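Local structure of tail spike protein gp49 (Pseudomonas phage LKA1, 4RU4) at residues W351-S357 with I377-L383; T416-F422 with V450-Q455; V308-R314 with A335-E341. The protein serves as a phage tailspike and probably acts as a lyase that cuts the O-specific polysaccharide of its Pseudomonas host during virus entry. One frame throughout, in Å; residues are numbered along the deposited sequence. Where two conformers were deposited one is given.

Contact 1 (W351-S357 with I377-L383); sequences WQGKDIS and ILGGTFL
F382 fills the corner formed by W351, G353 and I356, where two successive coils of the right-handed parallel beta-helix meet. Its CB sits over the W351 indole, 3.5 Å from the centroid of the five-membered ring and 5° off the ring normal. This is a CH-pi contact. The two rings meet obliquely, their planes at 59°. CG stands beside the backbone N (chi1 -57°), and the ring edge reaches G353. CD2 lies 4.0 Å from both W351 CB and I356 CB. CE2 reaches the G353 carbonyl. CZ at the tip meets K354 CA, and I377 CD1 lies over one ring face. F422 of the next coil also meets this ring.

Beyond the corner the strands run parallel. I356 N bonds to T381 O, and L383 N bonds to I356 O (3.0 Å). D355 OD1 takes the T381 N-H at 2.9 Å and also a salt bridge from R430 of the second subunit. Water 1 joins S357 OG to T381 O. W351 NE1 makes a weak bond to L383 O. At the turn, G353 O accepts L378 N at 3.0 Å, while F382 CZ lies 3.3 Å from the same oxygen, near the ring plane.

Contact 2 (T416-F422 with V450-Q455); sequences TTQPCNF and VPVNIQ
N453 ND2 donates to N421 OD1 across the two strands at 3.0 Å, and the N-H...O angle is 177°. The donor lies nearly in line with the N421 C=O bond, and the acceptor lies in the N453 amide plane. The two amides are nearly coplanar, 14° apart. Both side chains have CG anti to the carbonyl carbon and similar second torsions, so they point the same way. They form one rung of two asparagines, recalling the asparagine ladders of parallel beta-helices. On the flanks a threonine hydroxyl, T381 OG1, bonded to N421 ND2, and the backbone N of Y483, bonded to N453 OD1, carry the hydrogen bonding on.

Four backbone bonds run alongside the rung. C420 N meets P451 O, N453 N meets C420 O, F422 N meets N453 O at 2.8 Å, and Q455 N meets F422 O.

On the other face, F422 CE2 lies 4.1 Å from V452 CG1, which sits at the ring edge. F422 CB touches I454 CD1 at 4.1 Å. Toward the turn, P419 and P451 lie side by side. V450 reaches into the bend of 416-422: its CG2 is 3.5 Å from Q418 O and its CG1 is 3.7 Å from T416 O.

No charged group takes part between these segments. The amide partners fix which end of each asparagine is oxygen, since a flip of either would bring like atoms together.

Contact 3 (V308-R314 with A335-E341); sequences VRNVRMR and AEDCSYE
R312 lays its guanidinium across D337 and S339 of the next coil. NH1 donates to S339 OG at 3.0 Å, in the guanidinium plane. NH2 makes a salt bridge with D337 OD1 at 2.9 Å, but it comes from above the carboxylate plane, and the two flat groups stand 85° apart. A bend at chi2 (-72°) turns the chain toward these partners. R314 NE meets E341 OE1 at 2.8 Å; the two side chains lie side by side, pointing the same way, with their planes 45° apart. R309 grips E336 OE1 side-on, with NE at 2.9 Å and NH2 at 3.1 Å. At the turn, C338 SG accepts a bond from V311 N. On the other face, M313 CG makes a CH-pi contact over the Y340 ring, 3.7 Å from its centroid. The more distant M313 SD, 5.3 Å from that centroid, adds a Met-aromatic contact.

A second shell sets these groups. N310 OD1 takes both NE and NH2 of R312, which fixes the rotation of the guanidinium, and it is also bonded to T344 of the second subunit. S339 OG donates a hydrogen bond to E341 OE2 at 2.6 Å. R359 forms a salt bridge with that same oxygen. Y188 holds D337 OD2, and R309 NH1 reaches G168 O. Water 3 joins R314 NH2 to E341 OE2.

Main-chain bonds M313 N to S339 O and E341 N to M313 O zip the strands in parallel. R312, R314, S339 and E341 share one face, and M313 and Y340 lie on the other. Parallel strands paired from coil to coil are those of the pectin lyase-like parallel beta-helix.

The three contacts follow one another along the same run of parallel strands. Contact 3 hands on to contact 1 through K354, whose N and O probably bond to A335 O and D337 N. Contact 1 hands on to contact 2 through G380 O with N421 N and F382 N with N421 O. Contacts 2 and 3 do not touch; their nearest atoms are about 6 Å apart. Contact 3 is wholly buried and rich in ion pairs. Contact 1 is buried too, but relies on aromatic packing at a corner. Contact 2 is mostly buried, with T417 and P419 exposed at its turn, and uses neutral amides. All three touch the second subunit.

Contact 1 (W351-S357 with I377-L383)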
loop_
_atom_site.group_PDB
_atom_site.type_symbol
_atom_site.label_atom_id
_atom_site.label_comp_id
_atom_site.label_asym_id
_atom_site.label_seq_id
_atom_site.Cartn_x
_atom_site.Cartn_y
_atom_site.Cartn_z
ATOM N N TRP B 351 -8.357 17.001 -2.796
ATOM C CA TRP B 351 -8.034 17.229 -1.396
ATOM C C TRP B 351 -9.048 18.250 -0.882
ATOM O O TRP B 351 -9.098 19.361 -1.400
ATOM C CB TRP B 351 -6.666 17.897 -1.325
ATOM C CG TRP B 351 -5.449 17.025 -1.349
ATOM C CD1 TRP B 351 -5.314 15.727 -0.898
ATOM C CD2 TRP B 351 -4.164 17.420 -1.833
ATOM N NE1 TRP B 351 -3.999 15.310 -1.060
ATOM C CE2 TRP B 351 -3.274 16.342 -1.603
ATOM C CE3 TRP B 351 -3.672 18.605 -2.396
ATOM C CZ2 TRP B 351 -1.930 16.402 -1.938
ATOM C CZ3 TRP B 351 -2.325 18.670 -2.722
ATOM C CH2 TRP B 351 -1.473 17.573 -2.497
ATOM N N GLN B 352 -9.819 17.893 0.142
ATOM C CA GLN B 352 -10.753 18.800 0.787
ATOM C C GLN B 352 -10.806 18.401 2.269
ATOM O O GLN B 352 -10.529 17.252 2.615
ATOM C CB GLN B 352 -12.161 18.647 0.171
ATOM C CG GLN B 352 -12.189 18.786 -1.334
ATOM C CD GLN B 352 -13.580 18.961 -1.916
ATOM O OE1 GLN B 352 -14.493 19.431 -1.241
ATOM N NE2 GLN B 352 -13.737 18.606 -3.209
ATOM N N GLY B 353 -11.206 19.318 3.143
ATOM C CA GLY B 353 -11.394 18.964 4.545
ATOM C C GLY B 353 -10.100 19.033 5.330
ATOM O O GLY B 353 -9.474 20.077 5.378
ATOM N N LYS B 354 -9.684 17.924 5.932
ATOM C CA LYS B 354 -8.507 17.925 6.821
ATOM C C LYS B 354 -7.897 16.547 6.893
ATOM O O LYS B 354 -8.623 15.580 7.066
ATOM C CB LYS B 354 -8.915 18.351 8.243
ATOM C CG LYS B 354 -7.779 18.191 9.316
ATOM C CD LYS B 354 -8.170 18.834 10.674
ATOM C CE LYS B 354 -7.182 18.501 11.798
ATOM N NZ LYS B 354 -7.673 19.103 13.107
ATOM N N ASP B 355 -6.568 16.456 6.790
ATOM C CA ASP B 355 -5.857 15.179 6.942
ATOM C C ASP B 355 -6.354 14.123 5.950
ATOM O O ASP B 355 -6.961 13.111 6.334
ATOM C CB ASP B 355 -5.933 14.664 8.396
ATOM C CG ASP B 355 -5.216 15.592 9.375
ATOM O OD1 ASP B 355 -4.431 16.455 8.920
ATOM O OD2 ASP B 355 -5.448 15.470 10.599
ATOM N N ILE B 356 -6.085 14.365 4.672
ATOM C CA ILE B 356 -6.521 13.478 3.593
ATOM C C ILE B 356 -5.307 12.934 2.821
ATOM O O ILE B 356 -4.371 13.674 2.542
ATOM C CB ILE B 356 -7.372 14.269 2.610
ATOM C CG1 ILE B 356 -8.596 14.877 3.315
ATOM C CG2 ILE B 356 -7.732 13.409 1.376
ATOM C CD1 ILE B 356 -9.489 13.905 4.063
ATOM N N SER B 357 -5.313 11.642 2.468
ATOM C CA SER B 357 -4.160 11.078 1.763
ATOM C C SER B 357 -4.625 10.230 0.585
ATOM O O SER B 357 -5.714 9.623 0.645
ATOM C CB SER B 357 -3.304 10.223 2.706
ATOM O OG SER B 357 -3.134 10.863 3.969
ATOM N N ILE B 377 -10.489 23.637 2.022
ATOM C CA ILE B 377 -9.379 23.212 2.871
ATOM C C ILE B 377 -9.529 23.847 4.258
ATOM O O ILE B 377 -9.375 25.062 4.419
ATOM C CB ILE B 377 -7.999 23.574 2.239
ATOM C CG1 ILE B 377 -7.800 22.782 0.928
ATOM C CG2 ILE B 377 -6.862 23.308 3.220
ATOM C CD1 ILE B 377 -7.701 21.247 1.117
ATOM N N LEU B 378 -9.839 23.024 5.258
ATOM C CA LEU B 378 -9.909 23.504 6.638
ATOM C C LEU B 378 -8.484 23.733 7.180
ATOM O O LEU B 378 -8.201 24.708 7.903
ATOM C CB LEU B 378 -10.655 22.497 7.536
ATOM C CG LEU B 378 -10.860 22.938 8.992
ATOM C CD1 LEU B 378 -11.849 24.106 9.078
ATOM C CD2 LEU B 378 -11.330 21.783 9.893
ATOM N N GLY B 379 -7.590 22.832 6.797
ATOM C CA GLY B 379 -6.248 22.799 7.341
ATOM C C GLY B 379 -5.807 21.379 7.635
ATOM O O GLY B 379 -6.546 20.408 7.414
ATOM N N GLY B 380 -4.570 21.243 8.096
ATOM C CA GLY B 380 -4.010 19.923 8.354
ATOM C C GLY B 380 -3.102 19.465 7.226
ATOM O O GLY B 380 -2.485 20.271 6.542
ATOM N N THR B 381 -3.004 18.158 7.031
ATOM C CA THR B 381 -1.984 17.634 6.140
ATOM C C THR B 381 -2.634 16.934 4.958
ATOM O O THR B 381 -3.571 16.144 5.126
ATOM C CB THR B 381 -1.091 16.652 6.933
ATOM O OG1 THR B 381 -0.432 17.378 7.977
ATOM C CG2 THR B 381 -0.048 15.972 6.042
ATOM N N PHE B 382 -2.131 17.209 3.764
ATOM C CA PHE B 382 -2.706 16.631 2.556
ATOM C C PHE B 382 -1.571 16.000 1.765
ATOM O O PHE B 382 -0.578 16.669 1.442
ATOM C CB PHE B 382 -3.424 17.724 1.767
ATOM C CG PHE B 382 -4.475 18.415 2.574
ATOM C CD1 PHE B 382 -4.145 19.495 3.402
ATOM C CD2 PHE B 382 -5.787 17.942 2.572
ATOM C CE1 PHE B 382 -5.135 20.124 4.203
ATOM C CE2 PHE B 382 -6.775 18.568 3.370
ATOM C CZ PHE B 382 -6.440 19.659 4.166
ATOM N N LEU B 383 -1.721 14.714 1.472
ATOM C CA LEU B 383 -0.591 13.880 1.079
ATOM C C LEU B 383 -0.903 13.152 -0.211
ATOM O O LEU B 383 -2.001 12.597 -0.348
ATOM C CB LEU B 383 -0.310 12.854 2.187
ATOM C CG LEU B 383 0.745 11.762 1.959
ATOM C CD1 LEU B 383 2.121 12.376 1.642
ATOM C CD2 LEU B 383 0.863 10.848 3.173
HETATM O O HOH W 1 -2.411 13.342 5.462
#

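Contact 2 (T416-F422 with V450-Q455)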
loop_
_atom_site.group_PDB
_atom_site.type_symbol
_atom_site.label_atom_id
_atom_site.label_comp_id
_atom_site.label_asym_id
_atom_site.label_seq_id
_atom_site.Cartn_x
_atom_site.Cartn_y
_atom_site.Cartn_z
ATOM N N THR B 416 -10.162 28.622 6.072
ATOM C CA THR B 416 -8.982 27.763 6.302
ATOM C C THR B 416 -8.350 28.213 7.602
ATOM O O THR B 416 -7.624 29.221 7.631
ATOM C CB THR B 416 -7.951 27.937 5.177
ATOM O OG1 THR B 416 -8.582 27.677 3.906
ATOM C CG2 THR B 416 -6.761 26.968 5.368
ATOM N N THR B 417 -8.651 27.509 8.690
ATOM C CA THR B 417 -8.333 28.054 10.007
ATOM C C THR B 417 -7.165 27.358 10.693
ATOM O O THR B 417 -6.771 27.771 11.774
ATOM C CB THR B 417 -9.567 27.982 10.937
ATOM O OG1 THR B 417 -9.952 26.612 11.063
ATOM C CG2 THR B 417 -10.730 28.749 10.334
ATOM N N GLN B 418 -6.617 26.306 10.083
ATOM C CA GLN B 418 -5.511 25.571 10.666
ATOM C C GLN B 418 -4.326 25.519 9.683
ATOM O O GLN B 418 -4.525 25.543 8.473
ATOM C CB GLN B 418 -5.972 24.163 11.064
ATOM C CG GLN B 418 -7.112 24.152 12.103
ATOM C CD GLN B 418 -7.666 22.737 12.372
ATOM O OE1 GLN B 418 -6.959 21.742 12.226
ATOM N NE2 GLN B 418 -8.940 22.658 12.761
ATOM N N PRO B 419 -3.092 25.465 10.203
ATOM C CA PRO B 419 -1.923 25.389 9.324
ATOM C C PRO B 419 -2.080 24.239 8.321
ATOM O O PRO B 419 -2.600 23.177 8.710
ATOM C CB PRO B 419 -0.781 25.092 10.297
ATOM C CG PRO B 419 -1.215 25.733 11.582
ATOM C CD PRO B 419 -2.714 25.492 11.631
ATOM N N CYS B 420 -1.655 24.456 7.071
ATOM C CA CYS B 420 -1.775 23.445 6.005
ATOM C C CYS B 420 -0.420 22.896 5.621
ATOM O O CYS B 420 0.514 23.663 5.441
ATOM C CB CYS B 420 -2.364 24.080 4.743
ATOM S SG CYS B 420 -4.016 24.740 4.953
ATOM N N ASN B 421 -0.323 21.574 5.458
ATOM C CA ASN B 421 0.903 20.964 4.933
ATOM C C ASN B 421 0.539 20.185 3.669
ATOM O O ASN B 421 -0.271 19.270 3.725
ATOM C CB ASN B 421 1.481 19.995 5.965
ATOM C CG ASN B 421 1.631 20.620 7.308
ATOM O OD1 ASN B 421 2.216 21.689 7.434
ATOM N ND2 ASN B 421 1.091 19.978 8.326
ATOM N N PHE B 422 1.092 20.571 2.529
ATOM C CA PHE B 422 0.834 19.834 1.302
ATOM C C PHE B 422 2.077 19.043 0.959
ATOM O O PHE B 422 3.155 19.626 0.739
ATOM C CB PHE B 422 0.459 20.811 0.172
ATOM C CG PHE B 422 -0.848 21.492 0.413
ATOM C CD1 PHE B 422 -2.034 20.809 0.177
ATOM C CD2 PHE B 422 -0.908 22.769 0.957
ATOM C CE1 PHE B 422 -3.246 21.401 0.443
ATOM C CE2 PHE B 422 -2.135 23.370 1.185
ATOM C CZ PHE B 422 -3.295 22.673 0.942
ATOM N N VAL B 450 -3.070 31.484 7.651
ATOM C CA VAL B 450 -2.289 30.424 8.295
ATOM C C VAL B 450 -1.009 30.028 7.532
ATOM O O VAL B 450 -0.873 30.305 6.339
ATOM C CB VAL B 450 -3.166 29.154 8.487
ATOM C CG1 VAL B 450 -4.374 29.447 9.396
ATOM C CG2 VAL B 450 -3.610 28.605 7.129
ATOM N N PRO B 451 -0.053 29.371 8.225
ATOM C CA PRO B 451 1.081 28.813 7.487
ATOM C C PRO B 451 0.601 27.820 6.420
ATOM O O PRO B 451 -0.290 27.021 6.693
ATOM C CB PRO B 451 1.876 28.067 8.567
ATOM C CG PRO B 451 1.558 28.847 9.863
ATOM C CD PRO B 451 0.055 29.118 9.677
ATOM N N VAL B 452 1.156 27.936 5.219
ATOM C CA VAL B 452 0.952 26.976 4.141
ATOM C C VAL B 452 2.321 26.429 3.735
ATOM O O VAL B 452 3.120 27.114 3.079
ATOM C CB VAL B 452 0.268 27.652 2.938
ATOM C CG1 VAL B 452 0.171 26.702 1.726
ATOM C CG2 VAL B 452 -1.121 28.135 3.355
ATOM N N ASN B 453 2.575 25.183 4.125
ATOM C CA ASN B 453 3.865 24.531 3.927
ATOM C C ASN B 453 3.820 23.522 2.777
ATOM O O ASN B 453 2.826 22.810 2.613
ATOM C CB ASN B 453 4.239 23.799 5.221
ATOM C CG ASN B 453 4.230 24.728 6.424
ATOM O OD1 ASN B 453 4.831 25.806 6.382
ATOM N ND2 ASN B 453 3.509 24.344 7.479
ATOM N N ILE B 454 4.901 23.455 2.002
ATOM C CA ILE B 454 4.963 22.584 0.831
ATOM C C ILE B 454 6.177 21.701 0.959
ATOM O O ILE B 454 7.301 22.199 1.161
ATOM C CB ILE B 454 5.161 23.381 -0.498
ATOM C CG1 ILE B 454 4.154 24.523 -0.649
ATOM C CG2 ILE B 454 5.109 22.439 -1.705
ATOM C CD1 ILE B 454 2.754 24.108 -0.644
ATOM N N GLN B 455 5.967 20.392 0.808
ATOM C CA GLN B 455 7.072 19.461 0.682
ATOM C C GLN B 455 6.879 18.760 -0.666
ATOM O O GLN B 455 5.958 17.963 -0.816
ATOM C CB GLN B 455 7.032 18.407 1.821
ATOM C CG GLN B 455 8.160 17.361 1.768
ATOM C CD GLN B 455 7.848 16.100 2.559
ATOM O OE1 GLN B 455 6.706 15.617 2.559
ATOM N NE2 GLN B 455 8.856 15.567 3.256
#

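Contact 3 (V308-R314 with A335-E341)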
loop_
_atom_site.group_PDB
_atom_site.type_symbol
_atom_site.label_atom_id
_atom_site.label_comp_id
_atom_site.label_asym_id
_atom_site.label_seq_id
_atom_site.Cartn_x
_atom_site.Cartn_y
_atom_site.Cartn_z
ATOM N N VAL B 308 -17.048 13.272 8.228
ATOM C CA VAL B 308 -16.810 11.947 7.729
ATOM C C VAL B 308 -15.390 11.583 8.156
ATOM O O VAL B 308 -14.443 12.277 7.760
ATOM C CB VAL B 308 -16.891 11.967 6.192
ATOM C CG1 VAL B 308 -16.442 10.616 5.620
ATOM C CG2 VAL B 308 -18.297 12.347 5.749
ATOM N N ARG B 309 -15.224 10.510 8.937
ATOM C CA ARG B 309 -13.893 10.196 9.485
ATOM C C ARG B 309 -13.511 8.729 9.422
ATOM O O ARG B 309 -14.352 7.874 9.632
ATOM C CB ARG B 309 -13.802 10.646 10.950
ATOM C CG ARG B 309 -13.847 12.173 11.132
ATOM C CD ARG B 309 -13.346 12.509 12.521
ATOM N NE ARG B 309 -13.277 13.946 12.823
ATOM C CZ ARG B 309 -14.274 14.662 13.334
ATOM N NH1 ARG B 309 -15.467 14.113 13.590
ATOM N NH2 ARG B 309 -14.074 15.942 13.613
ATOM N N ASN B 310 -12.223 8.463 9.200
ATOM C CA ASN B 310 -11.685 7.090 9.118
ATOM C C ASN B 310 -12.465 6.258 8.125
ATOM O O ASN B 310 -12.713 5.075 8.343
ATOM C CB ASN B 310 -11.601 6.375 10.488
ATOM C CG ASN B 310 -10.755 5.081 10.430
ATOM O OD1 ASN B 310 -9.743 5.017 9.726
ATOM N ND2 ASN B 310 -11.215 4.032 11.116
ATOM N N VAL B 311 -12.837 6.878 7.008
ATOM C CA VAL B 311 -13.456 6.128 5.915
ATOM C C VAL B 311 -12.381 5.908 4.856
ATOM O O VAL B 311 -11.699 6.847 4.428
ATOM C CB VAL B 311 -14.735 6.816 5.351
ATOM C CG1 VAL B 311 -15.367 5.950 4.258
ATOM C CG2 VAL B 311 -15.755 7.102 6.491
ATOM N N ARG B 312 -12.190 4.641 4.491
ATOM C CA ARG B 312 -11.049 4.243 3.687
ATOM C C ARG B 312 -11.514 3.579 2.390
ATOM O O ARG B 312 -12.233 2.589 2.434
ATOM C CB ARG B 312 -10.168 3.287 4.505
ATOM C CG ARG B 312 -9.874 3.814 5.896
ATOM C CD ARG B 312 -8.885 5.005 5.816
ATOM N NE ARG B 312 -8.588 5.510 7.155
ATOM C CZ ARG B 312 -7.727 6.502 7.403
ATOM N NH1 ARG B 312 -7.086 7.101 6.403
ATOM N NH2 ARG B 312 -7.502 6.887 8.653
ATOM N N MET B 313 -11.106 4.123 1.234
ATOM C CA MET B 313 -11.434 3.508 -0.041
ATOM C C MET B 313 -10.192 2.757 -0.521
ATOM O O MET B 313 -9.132 3.360 -0.698
ATOM C CB MET B 313 -11.818 4.568 -1.077
ATOM C CG MET B 313 -12.667 5.719 -0.546
ATOM S SD MET B 313 -14.142 5.198 0.368
ATOM C CE MET B 313 -14.775 6.817 0.779
ATOM N N ARG B 314 -10.318 1.453 -0.764
ATOM C CA ARG B 314 -9.145 0.638 -1.052
ATOM C C ARG B 314 -9.398 -0.304 -2.202
ATOM O O ARG B 314 -10.490 -0.875 -2.298
ATOM C CB ARG B 314 -8.782 -0.194 0.174
ATOM C CG ARG B 314 -8.374 0.668 1.384
ATOM C CD ARG B 314 -7.836 -0.165 2.531
ATOM N NE ARG B 314 -7.230 0.687 3.550
ATOM C CZ ARG B 314 -7.639 0.762 4.809
ATOM N NH1 ARG B 314 -8.660 0.033 5.224
ATOM N NH2 ARG B 314 -7.011 1.569 5.654
ATOM N N ALA B 335 -14.593 16.179 5.570
ATOM C CA ALA B 335 -13.884 14.920 5.745
ATOM C C ALA B 335 -12.671 15.174 6.625
ATOM O O ALA B 335 -12.027 16.204 6.488
ATOM C CB ALA B 335 -13.430 14.343 4.377
ATOM N N GLU B 336 -12.361 14.251 7.532
ATOM C CA GLU B 336 -11.089 14.304 8.269
ATOM C C GLU B 336 -10.504 12.914 8.408
ATOM O O GLU B 336 -11.228 11.999 8.807
ATOM C CB GLU B 336 -11.269 14.921 9.656
ATOM C CG GLU B 336 -10.069 14.712 10.574
ATOM C CD GLU B 336 -10.133 15.504 11.879
ATOM O OE1 GLU B 336 -11.230 15.882 12.325
ATOM O OE2 GLU B 336 -9.063 15.745 12.468
ATOM N N ASP B 337 -9.215 12.738 8.089
ATOM C CA ASP B 337 -8.563 11.460 8.363
ATOM C C ASP B 337 -9.212 10.390 7.492
ATOM O O ASP B 337 -9.667 9.359 7.974
ATOM C CB ASP B 337 -8.664 11.075 9.858
ATOM C CG ASP B 337 -7.796 9.870 10.219
ATOM O OD1 ASP B 337 -6.820 9.582 9.488
ATOM O OD2 ASP B 337 -8.084 9.206 11.241
ATOM N N CYS B 338 -9.288 10.656 6.197
ATOM C CA CYS B 338 -9.814 9.662 5.264
ATOM C C CYS B 338 -8.802 9.480 4.139
ATOM O O CYS B 338 -7.929 10.324 3.948
ATOM C CB CYS B 338 -11.120 10.156 4.660
ATOM S SG CYS B 338 -12.510 10.248 5.797
ATOM N N SER B 339 -8.937 8.404 3.350
ATOM C CA SER B 339 -7.969 8.164 2.279
ATOM C C SER B 339 -8.500 7.274 1.171
ATOM O O SER B 339 -9.478 6.524 1.370
ATOM C CB SER B 339 -6.664 7.537 2.832
ATOM O OG SER B 339 -6.910 6.327 3.561
ATOM N N TYR B 340 -7.863 7.399 -0.001
ATOM C CA TYR B 340 -7.930 6.389 -1.077
ATOM C C TYR B 340 -6.561 5.692 -1.095
ATOM O O TYR B 340 -5.522 6.348 -1.026
ATOM C CB TYR B 340 -8.209 7.026 -2.457
ATOM C CG TYR B 340 -9.627 7.554 -2.648
ATOM C CD1 TYR B 340 -10.014 8.766 -2.117
ATOM C CD2 TYR B 340 -10.574 6.828 -3.375
ATOM C CE1 TYR B 340 -11.333 9.249 -2.277
ATOM C CE2 TYR B 340 -11.883 7.313 -3.546
ATOM C CZ TYR B 340 -12.241 8.517 -2.996
ATOM O OH TYR B 340 -13.520 8.995 -3.133
ATOM N N GLU B 341 -6.552 4.367 -1.205
ATOM C CA GLU B 341 -5.314 3.600 -1.186
ATOM C C GLU B 341 -5.435 2.472 -2.213
ATOM O O GLU B 341 -6.480 1.819 -2.289
ATOM C CB GLU B 341 -5.112 2.994 0.215
ATOM C CG GLU B 341 -4.998 4.117 1.269
ATOM C CD GLU B 341 -5.037 3.666 2.722
ATOM O OE1 GLU B 341 -5.188 2.454 2.983
ATOM O OE2 GLU B 341 -4.946 4.564 3.607
HETATM O O HOH W 2 -4.504 8.507 7.295
HETATM O O HOH W 3 -4.348 3.098 5.893
#